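Local coordinates for protein response regulator FixJ (Bradyrhizobium japonicum, PDB 5XSO) that induces, once activated by FixL, expression of nifA, needed to activate classical nif and fix genes, and of fixK, needed for FixN activation, at residues 29-34 and 39-44; 35-40 and 121-126. All coordinates share one frame; numbering follows the deposited sequence.

In the fold
Both contacts lie in the receiver domain, on one side of the chain's centre, with their own centres about 9 Å apart. Contact 1 packs helix 24-36 against strand 40-44, an outermost strand of the parallel five-stranded sheet. Contact 2 begins where the helix of contact 1 runs out: the turn at 35-40 meets helix 119-138, more than 80 residues further on. Phe39 serves both, and Leu34 CD2 touches Ile126 CD1 at 3.6 Å, joining the two into one apolar layer. The first and last helices of the receiver domain thus pack side by side on the same face of the sheet, while the luxR-type DNA-binding domain follows later in the chain.

Contact 1 of 2, residues 29-34 and 39-44; sequences SLNFLL and FGVTLF
In the beta-alpha-beta unit of strand 16-20, helix 24-36 and strand 40-44, the chain turns back after the helix and Leu34 meets Phe39 and Val41. The segment axes run nearly antiparallel, at 169°, and approach to 8.6 Å. Next to the turn Phe39 N donates to Leu34 O (3.0 Å, N-H...O angle 158°), the donor tilted from the carbonyl plane. The same oxygen lies at the edge of the Phe39 ring, 3.7 Å from Phe39 CD1. Two residues further along, Val41 CG2 sits 3.6 Å from Leu34 CB, the two side chains crossing at about a right angle. Further from the turn, Asn31 swings its amide over to the strand, CG standing anti to the backbone N (chi1 -151°). Its OD1 comes to 3.7 Å from Leu43 CD1 and 4.0 Å from Val41 CB, purely by packing, while Asn31 ND2 is hydrogen-bonded to a glycerol probably from the crystallisation liquor. Leu34 also packs on Ile17 and Ile126. Residues 39, 41 and 43 thus face the helix, and Gly40, Thr42 and Phe44 hydrogen-bond through their backbones to strand 16-20. Together they form a beta-alpha-beta unit whose crossover is right-handed, as in CheY-like receivers.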
loop_
_atom_site.group_PDB
_atom_site.type_symbol
_atom_site.label_atom_id
_atom_site.label_comp_id
_atom_site.label_asym_id
_atom_site.label_seq_id
_atom_site.Cartn_x
_atom_site.Cartn_y
_atom_site.Cartn_z
ATOM N N SER A 29 14.448 -21.671 10.527
ATOM C CA SER A 29 15.030 -21.894 9.201
ATOM C C SER A 29 15.035 -20.617 8.356
ATOM O O SER A 29 16.023 -20.323 7.661
ATOM C CB SER A 29 14.195 -22.983 8.471
ATOM O OG SER A 29 14.680 -23.191 7.159
ATOM N N LEU A 30 13.922 -19.867 8.364
ATOM C CA LEU A 30 13.898 -18.557 7.715
ATOM C C LEU A 30 14.893 -17.601 8.349
ATOM O O LEU A 30 15.564 -16.845 7.639
ATOM C CB LEU A 30 12.498 -17.953 7.782
ATOM C CG LEU A 30 11.552 -18.824 6.950
ATOM C CD1 LEU A 30 10.158 -18.253 7.102
ATOM C CD2 LEU A 30 11.971 -18.819 5.505
ATOM N N ASN A 31 14.912 -17.548 9.684
ATOM C CA ASN A 31 15.838 -16.652 10.390
ATOM C C ASN A 31 17.243 -16.884 9.832
ATOM O O ASN A 31 17.950 -15.946 9.432
ATOM C CB ASN A 31 15.752 -16.932 11.906
ATOM C CG ASN A 31 16.063 -15.694 12.808
ATOM O OD1 ASN A 31 16.343 -14.605 12.325
ATOM N ND2 ASN A 31 16.044 -15.899 14.141
ATOM N N PHE A 32 17.642 -18.145 9.772
ATOM C CA PHE A 32 19.014 -18.451 9.377
ATOM C C PHE A 32 19.272 -18.089 7.911
ATOM O O PHE A 32 20.258 -17.388 7.595
ATOM C CB PHE A 32 19.329 -19.922 9.652
ATOM C CG PHE A 32 20.802 -20.218 9.613
ATOM C CD1 PHE A 32 21.381 -20.744 8.450
ATOM C CD2 PHE A 32 21.620 -19.898 10.720
ATOM C CE1 PHE A 32 22.800 -21.003 8.422
ATOM C CE2 PHE A 32 23.053 -20.132 10.694
ATOM C CZ PHE A 32 23.610 -20.693 9.540
ATOM N N LEU A 33 18.431 -18.570 7.000
ATOM C CA LEU A 33 18.707 -18.356 5.580
ATOM C C LEU A 33 18.612 -16.883 5.167
ATOM O O LEU A 33 19.259 -16.471 4.199
ATOM C CB LEU A 33 17.743 -19.196 4.714
ATOM C CG LEU A 33 16.302 -18.740 4.470
ATOM C CD1 LEU A 33 16.139 -17.736 3.285
ATOM C CD2 LEU A 33 15.344 -19.991 4.191
ATOM N N LEU A 34 17.725 -16.100 5.785
ATOM C CA LEU A 34 17.640 -14.701 5.386
ATOM C C LEU A 34 18.890 -13.944 5.845
ATOM O O LEU A 34 19.380 -13.040 5.149
ATOM C CB LEU A 34 16.375 -14.096 5.991
ATOM C CG LEU A 34 15.078 -14.720 5.395
ATOM C CD1 LEU A 34 13.871 -14.226 6.234
ATOM C CD2 LEU A 34 14.941 -14.317 3.958
ATOM N N PHE A 39 19.788 -10.063 4.694
ATOM C CA PHE A 39 18.603 -9.314 5.113
ATOM C C PHE A 39 18.543 -9.142 6.628
ATOM O O PHE A 39 18.978 -10.018 7.365
ATOM C CB PHE A 39 17.346 -10.084 4.671
ATOM C CG PHE A 39 17.199 -10.139 3.202
ATOM C CD1 PHE A 39 17.557 -11.277 2.508
ATOM C CD2 PHE A 39 16.709 -9.025 2.494
ATOM C CE1 PHE A 39 17.447 -11.348 1.162
ATOM C CE2 PHE A 39 16.569 -9.088 1.126
ATOM C CZ PHE A 39 16.922 -10.238 0.444
ATOM N N GLY A 40 17.894 -8.082 7.088
ATOM C CA GLY A 40 17.447 -8.016 8.476
ATOM C C GLY A 40 16.091 -8.703 8.672
ATOM O O GLY A 40 15.268 -8.759 7.751
ATOM N N VAL A 41 15.847 -9.218 9.882
ATOM C CA VAL A 41 14.673 -10.067 10.156
ATOM C C VAL A 41 14.042 -9.720 11.506
ATOM O O VAL A 41 14.741 -9.505 12.505
ATOM C CB VAL A 41 15.028 -11.567 10.126
ATOM C CG1 VAL A 41 13.756 -12.419 10.166
ATOM C CG2 VAL A 41 15.823 -11.944 8.847
ATOM N N THR A 42 12.709 -9.649 11.534
ATOM C CA THR A 42 11.923 -9.578 12.770
ATOM C C THR A 42 10.858 -10.659 12.678
ATOM O O THR A 42 10.248 -10.824 11.624
ATOM C CB THR A 42 11.250 -8.211 12.952
ATOM O OG1 THR A 42 12.244 -7.180 12.988
ATOM C CG2 THR A 42 10.454 -8.162 14.279
ATOM N N LEU A 43 10.641 -11.424 13.747
ATOM C CA LEU A 43 9.794 -12.613 13.616
ATOM C C LEU A 43 8.586 -12.491 14.526
ATOM O O LEU A 43 8.682 -11.922 15.618
ATOM C CB LEU A 43 10.578 -13.887 13.970
ATOM C CG LEU A 43 11.714 -14.046 12.947
ATOM C CD1 LEU A 43 13.006 -13.498 13.526
ATOM C CD2 LEU A 43 11.892 -15.484 12.382
ATOM N N PHE A 44 7.465 -13.049 14.087
ATOM C CA PHE A 44 6.256 -13.068 14.898
ATOM C C PHE A 44 5.689 -14.484 14.906
ATOM O O PHE A 44 5.636 -15.143 13.854
ATOM C CB PHE A 44 5.227 -12.071 14.338
ATOM C CG PHE A 44 5.732 -10.668 14.272
ATOM C CD1 PHE A 44 5.522 -9.804 15.330
ATOM C CD2 PHE A 44 6.435 -10.221 13.156
ATOM C CE1 PHE A 44 5.980 -8.491 15.278
ATOM C CE2 PHE A 44 6.891 -8.925 13.092
ATOM C CZ PHE A 44 6.670 -8.054 14.149
#

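Contact 2 of 2, residues 35-40 and 121-126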
loop_
_atom_site.group_PDB
_atom_site.type_symbol
_atom_site.label_atom_id
_atom_site.label_comp_id
_atom_site.label_asym_id
_atom_site.label_seq_id
_atom_site.Cartn_x
_atom_site.Cartn_y
_atom_site.Cartn_z
ATOM N N ASP A 35 19.403 -14.303 7.021
ATOM C CA ASP A 35 20.628 -13.660 7.489
ATOM C C ASP A 35 21.783 -13.961 6.547
ATOM O O ASP A 35 22.586 -13.070 6.233
ATOM C CB ASP A 35 20.981 -14.124 8.894
ATOM C CG ASP A 35 22.222 -13.385 9.418
ATOM O OD1 ASP A 35 22.170 -12.155 9.549
ATOM O OD2 ASP A 35 23.247 -14.047 9.569
ATOM N N SER A 36 21.891 -15.226 6.095
ATOM C CA SER A 36 22.965 -15.579 5.166
ATOM C C SER A 36 22.880 -14.788 3.876
ATOM O O SER A 36 23.913 -14.525 3.247
ATOM C CB SER A 36 23.000 -17.075 4.841
ATOM O OG SER A 36 22.964 -17.864 6.025
ATOM N N ALA A 37 21.681 -14.419 3.468
ATOM C CA ALA A 37 21.536 -13.610 2.280
ATOM C C ALA A 37 21.730 -12.119 2.551
ATOM O O ALA A 37 21.686 -11.325 1.606
ATOM C CB ALA A 37 20.163 -13.887 1.648
ATOM N N GLY A 38 21.886 -11.702 3.797
ATOM C CA GLY A 38 22.153 -10.307 4.086
ATOM C C GLY A 38 20.944 -9.460 4.437
ATOM O O GLY A 38 21.080 -8.231 4.523
ATOM N N PHE A 39 19.788 -10.063 4.694
ATOM C CA PHE A 39 18.603 -9.314 5.113
ATOM C C PHE A 39 18.543 -9.142 6.628
ATOM O O PHE A 39 18.978 -10.018 7.365
ATOM C CB PHE A 39 17.346 -10.084 4.671
ATOM C CG PHE A 39 17.199 -10.139 3.202
ATOM C CD1 PHE A 39 17.557 -11.277 2.508
ATOM C CD2 PHE A 39 16.709 -9.025 2.494
ATOM C CE1 PHE A 39 17.447 -11.348 1.162
ATOM C CE2 PHE A 39 16.569 -9.088 1.126
ATOM C CZ PHE A 39 16.922 -10.238 0.444
ATOM N N GLY A 40 17.894 -8.082 7.088
ATOM C CA GLY A 40 17.447 -8.016 8.476
ATOM C C GLY A 40 16.091 -8.703 8.672
ATOM O O GLY A 40 15.268 -8.759 7.751
ATOM N N ARG A 121 15.103 -19.398 -4.005
ATOM C CA ARG A 121 13.848 -18.982 -4.606
ATOM C C ARG A 121 13.163 -17.923 -3.746
ATOM O O ARG A 121 12.601 -16.950 -4.282
ATOM C CB ARG A 121 12.932 -20.194 -4.800
ATOM C CG ARG A 121 11.591 -19.850 -5.402
ATOM C CD ARG A 121 11.579 -20.062 -6.844
ATOM N NE ARG A 121 10.218 -20.292 -7.331
ATOM C CZ ARG A 121 9.430 -19.337 -7.818
ATOM N NH1 ARG A 121 9.873 -18.087 -7.871
ATOM N NH2 ARG A 121 8.202 -19.631 -8.252
ATOM N N LEU A 122 13.191 -18.096 -2.420
ATOM C CA LEU A 122 12.625 -17.074 -1.537
ATOM C C LEU A 122 13.409 -15.773 -1.657
ATOM O O LEU A 122 12.822 -14.697 -1.795
ATOM C CB LEU A 122 12.644 -17.539 -0.080
ATOM C CG LEU A 122 12.075 -16.552 0.944
ATOM C CD1 LEU A 122 10.658 -16.027 0.534
ATOM C CD2 LEU A 122 12.109 -17.239 2.337
ATOM N N THR A 123 14.748 -15.842 -1.595
ATOM C CA THR A 123 15.468 -14.573 -1.509
ATOM C C THR A 123 15.370 -13.808 -2.830
ATOM O O THR A 123 15.198 -12.582 -2.824
ATOM C CB THR A 123 16.928 -14.780 -1.070
ATOM O OG1 THR A 123 17.546 -15.753 -1.899
ATOM C CG2 THR A 123 17.030 -15.231 0.416
ATOM N N ALA A 124 15.359 -14.511 -3.969
ATOM C CA ALA A 124 15.103 -13.841 -5.245
ATOM C C ALA A 124 13.711 -13.221 -5.292
ATOM O O ALA A 124 13.508 -12.155 -5.891
ATOM C CB ALA A 124 15.246 -14.826 -6.407
ATOM N N MET A 125 12.716 -13.909 -4.738
ATOM C CA MET A 125 11.374 -13.350 -4.750
ATOM C C MET A 125 11.303 -12.121 -3.868
ATOM O O MET A 125 10.595 -11.158 -4.192
ATOM C CB MET A 125 10.375 -14.419 -4.296
ATOM C CG MET A 125 8.903 -14.013 -4.301
ATOM S SD MET A 125 7.913 -15.472 -3.796
ATOM C CE MET A 125 8.072 -16.502 -5.236
ATOM N N ILE A 126 11.992 -12.156 -2.725
ATOM C CA ILE A 126 11.999 -11.006 -1.838
ATOM C C ILE A 126 12.658 -9.830 -2.532
ATOM O O ILE A 126 12.184 -8.694 -2.437
ATOM C CB ILE A 126 12.734 -11.345 -0.522
ATOM C CG1 ILE A 126 11.881 -12.297 0.333
ATOM C CG2 ILE A 126 13.117 -10.022 0.256
ATOM C CD1 ILE A 126 12.731 -12.966 1.524
#
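Ala37 and Phe39, on the turn that follows helix 24-36, press against Thr123 and Ile126 of helix 119-138. The tight part is wholly apolar. Ala37 CB abuts Thr123 CG2 at 3.6 Å, and the same methyl lies 4.0 Å from Phe39 CE1, so one branch of the threonine touches both residues. The other side of the ring's outer end reaches Ile126, whose CG2 is 3.7 Å from Phe39 CE2 and 3.8 Å from Phe39 CZ; here ring and isoleucine lie alongside each other, pointing opposite ways. Thr123 holds its hydroxyl between the backbone N and the carbonyl carbon (chi1 52°), leaving CG2 for the contact, and OG1 makes weak hydrogen bonds back to Asp119 O and Asp120 O. Between Ala37 and Phe39, Gly38 adopts a positive phi of 96° in a Schellman motif, which ends the helix and lets the chain turn toward the strand. In contrast to the buried Phe39 and Ile126, the rim at Ala37 and Thr123 is partly exposed, next to the exposed Asp35 and Ser36 in the last turn of helix 24-36. Inward, Phe39 and Ile126 both rest on Ile17 of strand 16-20, Ile126 also meets Leu34 and Leu90 of strand 89-93, and Thr123 touches Leu33, so the turn is wedged between helix 119-138 and strand 16-20, beside helix 24-36.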